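Local coordinates for uncharacterized protein (Bacteroides caccae, PDB 4R4K) that is of unknown function but adopts a cystatin-like fold of the NTF2 clan, with pockets that hold polyethylene glycol chains in the crystal, at residues A24-R29 / W58-S63; L104-E109 / V119-G124. One frame throughout, in Å; residues are numbered along the deposited sequence.

Contact 1: residues A24-R29 / W58-S63; sequences AFQYTR and WPLLDS. With PEU (2,5,8,11,14,17,20,23,26,29,32,35,38,41,44,47,50,53,56,59,62,65,68,71,74,77,80-heptacosaoxadooctacontan-82-ol), chain J; ACT (acetate ion), chain E.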
ATOM      1  N   ALA A  24      -4.135  14.590  -1.808  1.00 20.60           N
ATOM      2  CA  ALA A  24      -4.575  14.906  -3.179  1.00 21.89           C
ATOM      3  C   ALA A  24      -3.541  14.448  -4.201  1.00 21.29           C
ATOM      4  O   ALA A  24      -3.889  13.796  -5.188  1.00 23.64           O
ATOM      5  CB  ALA A  24      -4.823  16.393  -3.334  1.00 24.57           C
ATOM      6  N   PHE A  25      -2.266  14.717  -3.942  1.00 21.16           N
ATOM      7  CA  PHE A  25      -1.219  14.259  -4.858  1.00 22.86           C
ATOM      8  C   PHE A  25      -1.149  12.733  -4.900  1.00 25.05           C
ATOM      9  O   PHE A  25      -1.033  12.119  -5.975  1.00 21.32           O
ATOM     10  CB  PHE A  25       0.139  14.834  -4.465  1.00 23.21           C
ATOM     11  CG  PHE A  25       1.262  14.396  -5.352  1.00 23.66           C
ATOM     12  CD1 PHE A  25       1.425  14.942  -6.604  1.00 26.74           C
ATOM     13  CD2 PHE A  25       2.157  13.398  -4.941  1.00 22.03           C
ATOM     14  CE1 PHE A  25       2.474  14.539  -7.410  1.00 25.11           C
ATOM     15  CE2 PHE A  25       3.206  12.982  -5.750  1.00 22.82           C
ATOM     16  CZ  PHE A  25       3.357  13.557  -6.991  1.00 23.71           C
ATOM     17  N   GLN A  26      -1.185  12.111  -3.720  1.00 22.06           N
ATOM     18  CA  GLN A  26      -1.124  10.656  -3.640  1.00 19.51           C
ATOM     19  C   GLN A  26      -2.161   9.970  -4.548  1.00 16.59           C
ATOM     20  O   GLN A  26      -1.834   9.053  -5.315  1.00 19.00           O
ATOM     21  CB  GLN A  26      -1.268  10.188  -2.177  1.00 18.75           C
ATOM     22  CG  GLN A  26      -1.167   8.685  -2.041  1.00 18.78           C
ATOM     23  CD  GLN A  26      -0.878   8.144  -0.636  1.00 18.43           C
ATOM     24  OE1 GLN A  26      -1.353   7.066  -0.298  1.00 16.01           O
ATOM     25  NE2 GLN A  26      -0.111   8.882   0.179  1.00 17.23           N
ATOM     26  N   TYR A  27      -3.413  10.424  -4.461  1.00 17.99           N
ATOM     27  CA  TYR A  27      -4.458   9.838  -5.289  1.00 20.39           C
ATOM     28  C   TYR A  27      -4.176   9.963  -6.793  1.00 21.97           C
ATOM     29  O   TYR A  27      -4.481   9.049  -7.579  1.00 20.43           O
ATOM     30  CB  TYR A  27      -5.817  10.457  -4.997  1.00 20.38           C
ATOM     31  CG  TYR A  27      -6.488   9.955  -3.757  1.00 23.19           C
ATOM     32  CD1 TYR A  27      -6.794   8.608  -3.608  1.00 20.46           C
ATOM     33  CD2 TYR A  27      -6.835  10.834  -2.746  1.00 22.54           C
ATOM     34  CE1 TYR A  27      -7.451   8.155  -2.469  1.00 22.36           C
ATOM     35  CE2 TYR A  27      -7.470  10.401  -1.611  1.00 24.06           C
ATOM     36  CZ  TYR A  27      -7.777   9.061  -1.488  1.00 22.23           C
ATOM     37  OH  TYR A  27      -8.381   8.645  -0.359  1.00 23.58           O
ATOM     38  N   THR A  28      -3.528  11.038  -7.196  1.00 18.34           N
ATOM     39  CA  THR A  28      -3.195  11.225  -8.632  1.00 20.28           C
ATOM     40  C   THR A  28      -2.116  10.274  -9.120  1.00 20.74           C
ATOM     41  O   THR A  28      -1.956  10.097 -10.335  1.00 20.51           O
ATOM     42  CB  THR A  28      -2.736  12.675  -8.985  1.00 22.14           C
ATOM     43  OG1 THR A  28      -1.428  12.975  -8.479  1.00 20.84           O
ATOM     44  CG2 THR A  28      -3.752  13.726  -8.540  1.00 24.84           C
ATOM     45  N   ARG A  29      -1.357   9.675  -8.193  1.00 19.11           N
ATOM     46  CA  ARG A  29      -0.243   8.795  -8.547  1.00 16.16           C
ATOM     47  C   ARG A  29      -0.471   7.326  -8.245  1.00 19.59           C
ATOM     48  O   ARG A  29       0.468   6.565  -8.036  1.00 19.67           O
ATOM     49  CB  ARG A  29       1.034   9.291  -7.898  1.00 17.66           C
ATOM     50  CG  ARG A  29       1.491  10.636  -8.392  1.00 17.25           C
ATOM     51  CD  ARG A  29       1.636  10.703  -9.912  1.00 18.59           C
ATOM     52  NE  ARG A  29       2.347  11.913 -10.286  1.00 18.82           N
ATOM     53  CZ  ARG A  29       3.668  12.066 -10.245  1.00 21.18           C
ATOM     54  NH1 ARG A  29       4.486  11.073  -9.903  1.00 20.18           N
ATOM     55  NH2 ARG A  29       4.180  13.238 -10.553  1.00 23.38           N
ATOM     56  N   TRP A  58      -8.731   2.632  -1.200  1.00 21.06           N
ATOM     57  CA  TRP A  58      -7.317   2.910  -0.945  1.00 18.81           C
ATOM     58  C   TRP A  58      -7.021   3.508   0.433  1.00 18.35           C
ATOM     59  O   TRP A  58      -7.516   4.574   0.746  1.00 18.82           O
ATOM     60  CB  TRP A  58      -6.769   3.882  -2.001  1.00 19.60           C
ATOM     61  CG  TRP A  58      -5.331   4.230  -1.798  1.00 16.68           C
ATOM     62  CD1 TRP A  58      -4.819   5.421  -1.344  1.00 17.01           C
ATOM     63  CD2 TRP A  58      -4.216   3.358  -2.013  1.00 16.68           C
ATOM     64  NE1 TRP A  58      -3.442   5.340  -1.260  1.00 18.09           N
ATOM     65  CE2 TRP A  58      -3.047   4.084  -1.659  1.00 16.73           C
ATOM     66  CE3 TRP A  58      -4.094   2.027  -2.440  1.00 17.99           C
ATOM     67  CZ2 TRP A  58      -1.780   3.528  -1.747  1.00 17.61           C
ATOM     68  CZ3 TRP A  58      -2.829   1.486  -2.533  1.00 20.81           C
ATOM     69  CH2 TRP A  58      -1.693   2.236  -2.192  1.00 20.73           C
ATOM     70  N   PRO A  59      -6.187   2.826   1.240  1.00 16.11           N
ATOM     71  CA  PRO A  59      -5.669   3.465   2.459  1.00 18.51           C
ATOM     72  C   PRO A  59      -4.465   4.352   2.160  1.00 19.94           C
ATOM     73  O   PRO A  59      -3.439   3.854   1.699  1.00 19.62           O
ATOM     74  CB  PRO A  59      -5.235   2.271   3.340  1.00 17.70           C
ATOM     75  CG  PRO A  59      -5.698   1.036   2.605  1.00 21.58           C
ATOM     76  CD  PRO A  59      -5.763   1.428   1.169  1.00 18.24           C
ATOM     77  N   LEU A  60      -4.565   5.631   2.502  1.00 18.20           N
ATOM     78  CA  LEU A  60      -3.480   6.558   2.294  1.00 17.52           C
ATOM     79  C   LEU A  60      -2.249   6.175   3.115  1.00 16.75           C
ATOM     80  O   LEU A  60      -2.366   5.872   4.309  1.00 18.85           O
ATOM     81  CB  LEU A  60      -3.949   7.983   2.597  1.00 17.12           C
ATOM     82  CG  LEU A  60      -4.997   8.544   1.616  1.00 17.43           C
ATOM     83  CD1 LEU A  60      -5.731   9.727   2.223  1.00 16.34           C
ATOM     84  CD2 LEU A  60      -4.371   8.954   0.295  1.00 19.21           C
ATOM     85  N   LEU A  61      -1.095   6.220   2.451  1.00 17.40           N
ATOM     86  CA  LEU A  61       0.195   5.821   3.025  1.00 17.68           C
ATOM     87  C   LEU A  61       1.009   7.035   3.452  1.00 17.41           C
ATOM     88  O   LEU A  61       1.165   7.980   2.686  1.00 16.54           O
ATOM     89  CB  LEU A  61       0.998   5.048   1.996  1.00 18.00           C
ATOM     90  CG  LEU A  61       0.361   3.719   1.615  1.00 19.39           C
ATOM     91  CD1 LEU A  61       1.140   3.111   0.472  1.00 22.99           C
ATOM     92  CD2 LEU A  61       0.265   2.759   2.796  1.00 26.92           C
ATOM     93  N   ASP A  62       1.478   7.026   4.699  1.00 16.49           N
ATOM     94  CA  ASP A  62       2.251   8.145   5.220  1.00 16.54           C
ATOM     95  C   ASP A  62       3.742   7.882   5.239  1.00 20.50           C
ATOM     96  O   ASP A  62       4.180   6.779   4.928  1.00 18.92           O
ATOM     97  CB  ASP A  62       1.707   8.587   6.585  1.00 21.36           C
ATOM     98  CG  ASP A  62       1.961   7.603   7.704  1.00 29.34           C
ATOM     99  OD1 ASP A  62       2.802   6.683   7.579  1.00 24.74           O
ATOM    100  OD2 ASP A  62       1.319   7.777   8.766  1.00 34.01           O
ATOM    101  N   SER A  63       4.516   8.902   5.590  1.00 18.66           N
ATOM    102  CA  SER A  63       5.984   8.812   5.497  1.00 21.42           C
ATOM    103  C   SER A  63       6.549   7.791   6.470  1.00 20.77           C
ATOM    104  O   SER A  63       7.514   7.108   6.155  1.00 23.45           O
ATOM    105  CB  SER A  63       6.638  10.167   5.730  1.00 22.61           C
ATOM    106  OG  SER A  63       6.319  10.668   6.998  1.00 26.63           O
TER
HETATM  107  OCV PEU J 206      -3.437  10.297  15.370  1.00 59.91           O
HETATM  108  CCW PEU J 206      -3.751   9.806  14.077  1.00 59.16           C
HETATM  109  CCX PEU J 206      -2.745  10.300  13.054  1.00 64.56           C
HETATM  110  OCY PEU J 206      -2.801   9.397  11.949  1.00 70.44           O
HETATM  111  CCZ PEU J 206      -3.433   9.899  10.769  1.00 58.71           C
HETATM  112  CDA PEU J 206      -2.490   9.605   9.615  1.00 57.20           C
HETATM  113  ODB PEU J 206      -1.416  10.535   9.662  1.00 64.55           O
HETATM  114  CDC PEU J 206      -0.187  10.096   9.073  1.00 48.08           C
HETATM  115  CDD PEU J 206       1.021  10.591   9.875  1.00 52.31           C
HETATM  116  ODE PEU J 206       1.904  11.366   9.047  1.00 48.22           O
HETATM  117  C   ACT E 201       1.663  16.533 -11.211  1.00 46.73           C
HETATM  118  O   ACT E 201       2.682  15.833 -11.113  1.00 36.71           O
HETATM  119  OXT ACT E 201       1.258  16.912 -12.327  1.00 61.78           O
HETATM  120  CH3 ACT E 201       0.915  16.928  -9.971  1.00 48.15           C
HETATM  121  O   HOH W   1      -9.413   6.098  -0.582  1.00 19.35           O
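Gln26 reaches from its helix to the loop 58-63 and, with one primary amide, reads both polar groups of a backbone residue. Its OE1 accepts from Leu61 N at 2.9 Å, and its NE2 donates to Leu61 O at 3.0 Å, so the amide docks on Leu61 much as a neighbouring strand would. The same OE1 takes a second bond in its carbonyl plane, from Trp58 NE1 at 2.9 Å; this oxygen lies almost in the indole plane, while the amide itself is turned 76° from the ring. NE2 also donates to Phe19 O of helix 12-21. Two lone-pair bonds on OE1 and two through NE2 fix the rotation of the buried amide, which arrives on an extended chain with CG opposite the backbone N (chi1 -178°). An alanine here would remove these bonds and is likely to leave the indole N-H, both backbone groups of Leu61 and Phe19 O without their mates.

Beside this polar core, Leu60 CD2 sits over one face of the Tyr27 ring, 4.0 Å from its centroid, a CH-pi contact. Tyr27 CE1 also meets Trp58 CD1 at 4.0 Å, the two rings set obliquely. At the tip of the phenol, a water accepts from Tyr27 OH and donates to Trp58 O, each at 2.8 Å.

The loop gripped in this way carries Leu60 and Leu61, which line a pocket holding a polyethylene glycol chain in the crystal. Helix 135-152 adds to the packing: Phe149 touches Gln26 and Leu60, and Asn146 bonds to Trp58 O and Leu60 N. The indole of Trp58 rests against Val118 of strand 116-123.

Contact 2: residues L104-E109 / V119-G124; sequences LRVEFE and VDCYTG. With PEU (2,5,8,11,14,17,20,23,26,29,32,35,38,41,44,47,50,53,56,59,62,65,68,71,74,77,80-heptacosaoxadooctacontan-82-ol), chain H; ACT (acetate ion), chain G.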
ATOM      1  N   LEU A 104       1.910  -5.606   4.156  1.00 19.67           N
ATOM      2  CA  LEU A 104       1.885  -4.536   3.148  1.00 16.70           C
ATOM      3  C   LEU A 104       2.886  -4.848   2.045  1.00 18.76           C
ATOM      4  O   LEU A 104       4.029  -5.181   2.335  1.00 17.72           O
ATOM      5  CB  LEU A 104       2.200  -3.147   3.760  1.00 16.21           C
ATOM      6  CG  LEU A 104       2.243  -1.921   2.824  1.00 20.21           C
ATOM      7  CD1 LEU A 104       0.877  -1.596   2.268  1.00 20.47           C
ATOM      8  CD2 LEU A 104       2.798  -0.670   3.509  1.00 22.51           C
ATOM      9  N   ARG A 105       2.458  -4.724   0.790  1.00 15.81           N
ATOM     10  CA  ARG A 105       3.349  -4.747  -0.348  1.00 17.18           C
ATOM     11  C   ARG A 105       2.848  -3.667  -1.288  1.00 18.46           C
ATOM     12  O   ARG A 105       1.668  -3.652  -1.629  1.00 21.87           O
ATOM     13  CB  ARG A 105       3.353  -6.114  -1.038  1.00 20.16           C
ATOM     14  CG  ARG A 105       4.240  -6.313  -2.263  1.00 20.17           C
ATOM     15  CD  ARG A 105       3.852  -7.562  -3.010  1.00 26.22           C
ATOM     16  NE  ARG A 105       4.797  -7.830  -4.092  1.00 32.03           N
ATOM     17  CZ  ARG A 105       4.697  -7.335  -5.322  1.00 29.22           C
ATOM     18  NH1 ARG A 105       3.702  -6.517  -5.654  1.00 31.50           N
ATOM     19  NH2 ARG A 105       5.609  -7.665  -6.231  1.00 32.85           N
ATOM     20  N   VAL A 106       3.737  -2.737  -1.644  1.00 18.53           N
ATOM     21  CA  VAL A 106       3.409  -1.671  -2.575  1.00 19.61           C
ATOM     22  C   VAL A 106       4.399  -1.711  -3.735  1.00 19.79           C
ATOM     23  O   VAL A 106       5.616  -1.778  -3.537  1.00 17.14           O
ATOM     24  CB  VAL A 106       3.503  -0.282  -1.920  1.00 19.84           C
ATOM     25  CG1 VAL A 106       2.913   0.773  -2.853  1.00 18.95           C
ATOM     26  CG2 VAL A 106       2.811  -0.280  -0.571  1.00 22.43           C
ATOM     27  N   GLU A 107       3.852  -1.726  -4.946  1.00 18.73           N
ATOM     28  CA  GLU A 107       4.645  -1.799  -6.160  0.50 20.20           C
ATOM     29  C   GLU A 107       4.576  -0.467  -6.889  1.00 19.11           C
ATOM     30  O   GLU A 107       3.475   0.027  -7.194  1.00 18.92           O
ATOM     31  CB  GLU A 107       4.122  -2.907  -7.075  0.50 23.24           C
ATOM     32  CG  GLU A 107       4.948  -3.081  -8.341  0.50 28.66           C
ATOM     33  CD  GLU A 107       4.511  -4.264  -9.180  0.50 37.05           C
ATOM     34  OE1 GLU A 107       3.350  -4.685  -9.068  0.50 39.05           O
ATOM     35  OE2 GLU A 107       5.331  -4.757  -9.973  0.50 46.43           O
ATOM     36  N   PHE A 108       5.751   0.103  -7.166  1.00 18.25           N
ATOM     37  CA  PHE A 108       5.898   1.394  -7.816  1.00 16.71           C
ATOM     38  C   PHE A 108       6.577   1.200  -9.163  1.00 18.46           C
ATOM     39  O   PHE A 108       7.506   0.391  -9.294  1.00 20.05           O
ATOM     40  CB  PHE A 108       6.824   2.307  -7.029  1.00 17.41           C
ATOM     41  CG  PHE A 108       6.362   2.619  -5.648  1.00 17.70           C
ATOM     42  CD1 PHE A 108       5.535   3.714  -5.397  1.00 17.52           C
ATOM     43  CD2 PHE A 108       6.793   1.848  -4.603  1.00 20.96           C
ATOM     44  CE1 PHE A 108       5.154   4.002  -4.106  1.00 16.25           C
ATOM     45  CE2 PHE A 108       6.412   2.124  -3.317  1.00 22.58           C
ATOM     46  CZ  PHE A 108       5.603   3.212  -3.063  1.00 20.37           C
ATOM     47  N   GLU A 109       6.079   1.905 -10.171  1.00 19.68           N
ATOM     48  CA  GLU A 109       6.693   1.857 -11.492  1.00 21.54           C
ATOM     49  C   GLU A 109       6.794   3.270 -12.033  1.00 19.99           C
ATOM     50  O   GLU A 109       5.874   4.085 -11.854  1.00 19.62           O
ATOM     51  CB  GLU A 109       5.890   0.955 -12.430  1.00 26.20           C
ATOM     52  CG  GLU A 109       5.973  -0.502 -12.036  1.00 35.40           C
ATOM     53  CD  GLU A 109       5.355  -1.454 -13.044  1.00 42.32           C
ATOM     54  OE1 GLU A 109       4.545  -1.007 -13.885  1.00 38.36           O
ATOM     55  OE2 GLU A 109       5.677  -2.661 -12.971  1.00 47.13           O
ATOM     56  N   VAL A 119       1.247   0.908  -8.845  1.00 18.12           N
ATOM     57  CA  VAL A 119       0.485   0.050  -9.754  1.00 18.67           C
ATOM     58  C   VAL A 119      -0.133  -1.174  -9.100  1.00 20.96           C
ATOM     59  O   VAL A 119      -1.030  -1.794  -9.678  1.00 21.10           O
ATOM     60  CB  VAL A 119       1.317  -0.385 -10.970  1.00 21.06           C
ATOM     61  CG1 VAL A 119       1.754   0.836 -11.779  1.00 24.62           C
ATOM     62  CG2 VAL A 119       2.506  -1.239 -10.563  1.00 21.14           C
ATOM     63  N   ASP A 120       0.322  -1.538  -7.897  1.00 19.74           N
ATOM     64  CA  ASP A 120      -0.288  -2.637  -7.186  1.00 21.62           C
ATOM     65  C   ASP A 120      -0.026  -2.496  -5.708  1.00 21.50           C
ATOM     66  O   ASP A 120       0.943  -1.835  -5.287  1.00 19.25           O
ATOM     67  CB  ASP A 120       0.217  -3.983  -7.695  1.00 23.51           C
ATOM     68  CG  ASP A 120      -0.798  -5.113  -7.488  1.00 26.30           C
ATOM     69  OD1 ASP A 120      -1.935  -4.880  -7.003  1.00 25.28           O
ATOM     70  OD2 ASP A 120      -0.438  -6.267  -7.811  1.00 27.72           O
ATOM     71  N   CYS A 121      -0.895  -3.103  -4.928  1.00 20.55           N
ATOM     72  CA  CYS A 121      -0.752  -3.074  -3.495  1.00 22.96           C
ATOM     73  C   CYS A 121      -1.497  -4.257  -2.881  1.00 23.48           C
ATOM     74  O   CYS A 121      -2.591  -4.614  -3.325  1.00 22.62           O
ATOM     75  CB  CYS A 121      -1.291  -1.772  -2.935  1.00 22.19           C
ATOM     76  SG  CYS A 121      -1.304  -1.649  -1.125  1.00 24.37           S
ATOM     77  N   TYR A 122      -0.840  -4.887  -1.921  1.00 22.09           N
ATOM     78  CA  TYR A 122      -1.472  -5.802  -0.996  1.00 21.17           C
ATOM     79  C   TYR A 122      -1.461  -5.085   0.336  1.00 19.41           C
ATOM     80  O   TYR A 122      -0.419  -4.581   0.767  1.00 18.57           O
ATOM     81  CB  TYR A 122      -0.708  -7.131  -0.869  1.00 21.38           C
ATOM     82  CG  TYR A 122      -1.257  -7.932   0.285  1.00 21.72           C
ATOM     83  CD1 TYR A 122      -2.466  -8.637   0.154  1.00 27.18           C
ATOM     84  CD2 TYR A 122      -0.625  -7.928   1.524  1.00 22.45           C
ATOM     85  CE1 TYR A 122      -3.009  -9.339   1.221  1.00 25.97           C
ATOM     86  CE2 TYR A 122      -1.150  -8.628   2.603  1.00 24.11           C
ATOM     87  CZ  TYR A 122      -2.350  -9.324   2.449  1.00 25.18           C
ATOM     88  OH  TYR A 122      -2.890 -10.022   3.488  1.00 27.75           O
ATOM     89  N   THR A 123      -2.613  -5.008   0.979  1.00 22.51           N
ATOM     90  CA  THR A 123      -2.671  -4.496   2.343  1.00 21.33           C
ATOM     91  C   THR A 123      -3.458  -5.400   3.268  1.00 22.42           C
ATOM     92  O   THR A 123      -4.526  -5.900   2.908  1.00 20.70           O
ATOM     93  CB  THR A 123      -3.216  -3.059   2.395  1.00 23.65           C
ATOM     94  OG1 THR A 123      -3.389  -2.667   3.764  1.00 26.16           O
ATOM     95  CG2 THR A 123      -4.537  -2.930   1.683  1.00 24.41           C
ATOM     96  N   GLY A 124      -2.919  -5.610   4.466  1.00 22.97           N
ATOM     97  CA  GLY A 124      -3.603  -6.389   5.491  1.00 22.65           C
ATOM     98  C   GLY A 124      -4.962  -5.826   5.897  1.00 22.75           C
ATOM     99  O   GLY A 124      -5.708  -6.502   6.561  1.00 30.25           O
TER
HETATM  100  OCP PEU H 204      -5.765  -3.699  11.337  1.00 69.77           O
HETATM  101  CCQ PEU H 204      -6.065  -2.915  10.185  1.00 63.97           C
HETATM  102  CCR PEU H 204      -4.979  -3.109   9.133  1.00 64.08           C
HETATM  103  OCS PEU H 204      -3.703  -2.761   9.675  1.00 65.03           O
HETATM  104  CCT PEU H 204      -2.719  -3.803   9.557  1.00 59.68           C
HETATM  105  CCU PEU H 204      -2.215  -3.923   8.122  1.00 48.08           C
HETATM  106  OCV PEU H 204      -1.770  -2.638   7.693  1.00 52.21           O
HETATM  107  CCW PEU H 204      -0.989  -2.659   6.504  1.00 52.26           C
HETATM  108  CCX PEU H 204      -1.060  -1.283   5.863  1.00 53.99           C
HETATM  109  OCY PEU H 204      -0.624  -0.254   6.759  1.00 56.25           O
HETATM  110  CCZ PEU H 204      -0.610   1.068   6.189  1.00 59.33           C
HETATM  111  CDA PEU H 204      -2.014   1.640   5.975  1.00 53.89           C
HETATM  112  ODB PEU H 204      -2.135   2.954   6.522  1.00 65.31           O
HETATM  113  CDC PEU H 204      -3.285   3.154   7.351  1.00 61.82           C
HETATM  114  CDD PEU H 204      -3.059   2.458   8.695  1.00 66.55           C
HETATM  115  ODE PEU H 204      -3.923   2.995   9.701  1.00 64.90           O
HETATM  116  C   ACT G 203       6.884 -10.872  -4.518  1.00 58.49           C
HETATM  117  O   ACT G 203       6.477 -11.775  -5.274  1.00 64.58           O
HETATM  118  OXT ACT G 203       7.452  -9.852  -4.964  1.00 55.54           O
HETATM  119  CH3 ACT G 203       6.677 -11.021  -3.039  1.00 52.64           C
HETATM  120  O   HOH W   2       1.689  -6.931  -9.051  1.00 37.59           O
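Glu107 pairs with two residues, Val119 and Asp120, and so forms a classic beta bulge in the antiparallel hairpin of strands 104-110 and 116-123. Glu107 N donates to Asp120 O at 2.9 Å, and Glu107 O accepts from Val119 N at the same length. Arg105 and Tyr122 make a regular hydrogen-bonded pair.

In one of its two modelled conformers, the Glu107 side chain runs out extended from the bulge. Its CB lies 3.8 Å from Asp120 O; CG then packs on Val119 CG2 at 3.8 Å, a methyl that also touches the Glu109 carboxylate. At the tip, OE1 approaches Asp120 CB, while OE2 is bonded to His90. The carboxylates of Glu107 and Asp120 are 30° from coplanar; a water donating to Glu107 OE1 and Asp120 OD2 probably eases their like charges, together with His90, Thr36 bonded to Asp120 OD2, and a long salt bridge from Arg105 NH1 to Glu107 OE1 (3.9 Å).

The opposite face, with Leu104, Val106, Cys121 and Thr123, is largely apolar. Cys121 has SG anti to the backbone N (chi1 175°), which carries the sulfur to 4.0 Å from Leu104 CD1. Thr123 OG1 lies 3.4 Å from CCX of a polyethylene glycol.

Overall arrangement
Read from the N terminus, the chain first closes contact 1, which joins helix 23-28 to the loop 58-63 across 28 intervening residues that include the small two-stranded sheet 38-41 and 48-51. It then builds the five-stranded antiparallel sheet, and contact 2 closes last, across the short turn between strands 104-110 and 116-123 at one edge. The two closures follow in series, neither nested nor crossed, yet they meet in space with centres about 12 Å apart. Trp58 packs on Cys121, Leu61 on Val106 and Pro59 on Thr123. Loop 58-63 thus lies between helix 23-28 and the sheet.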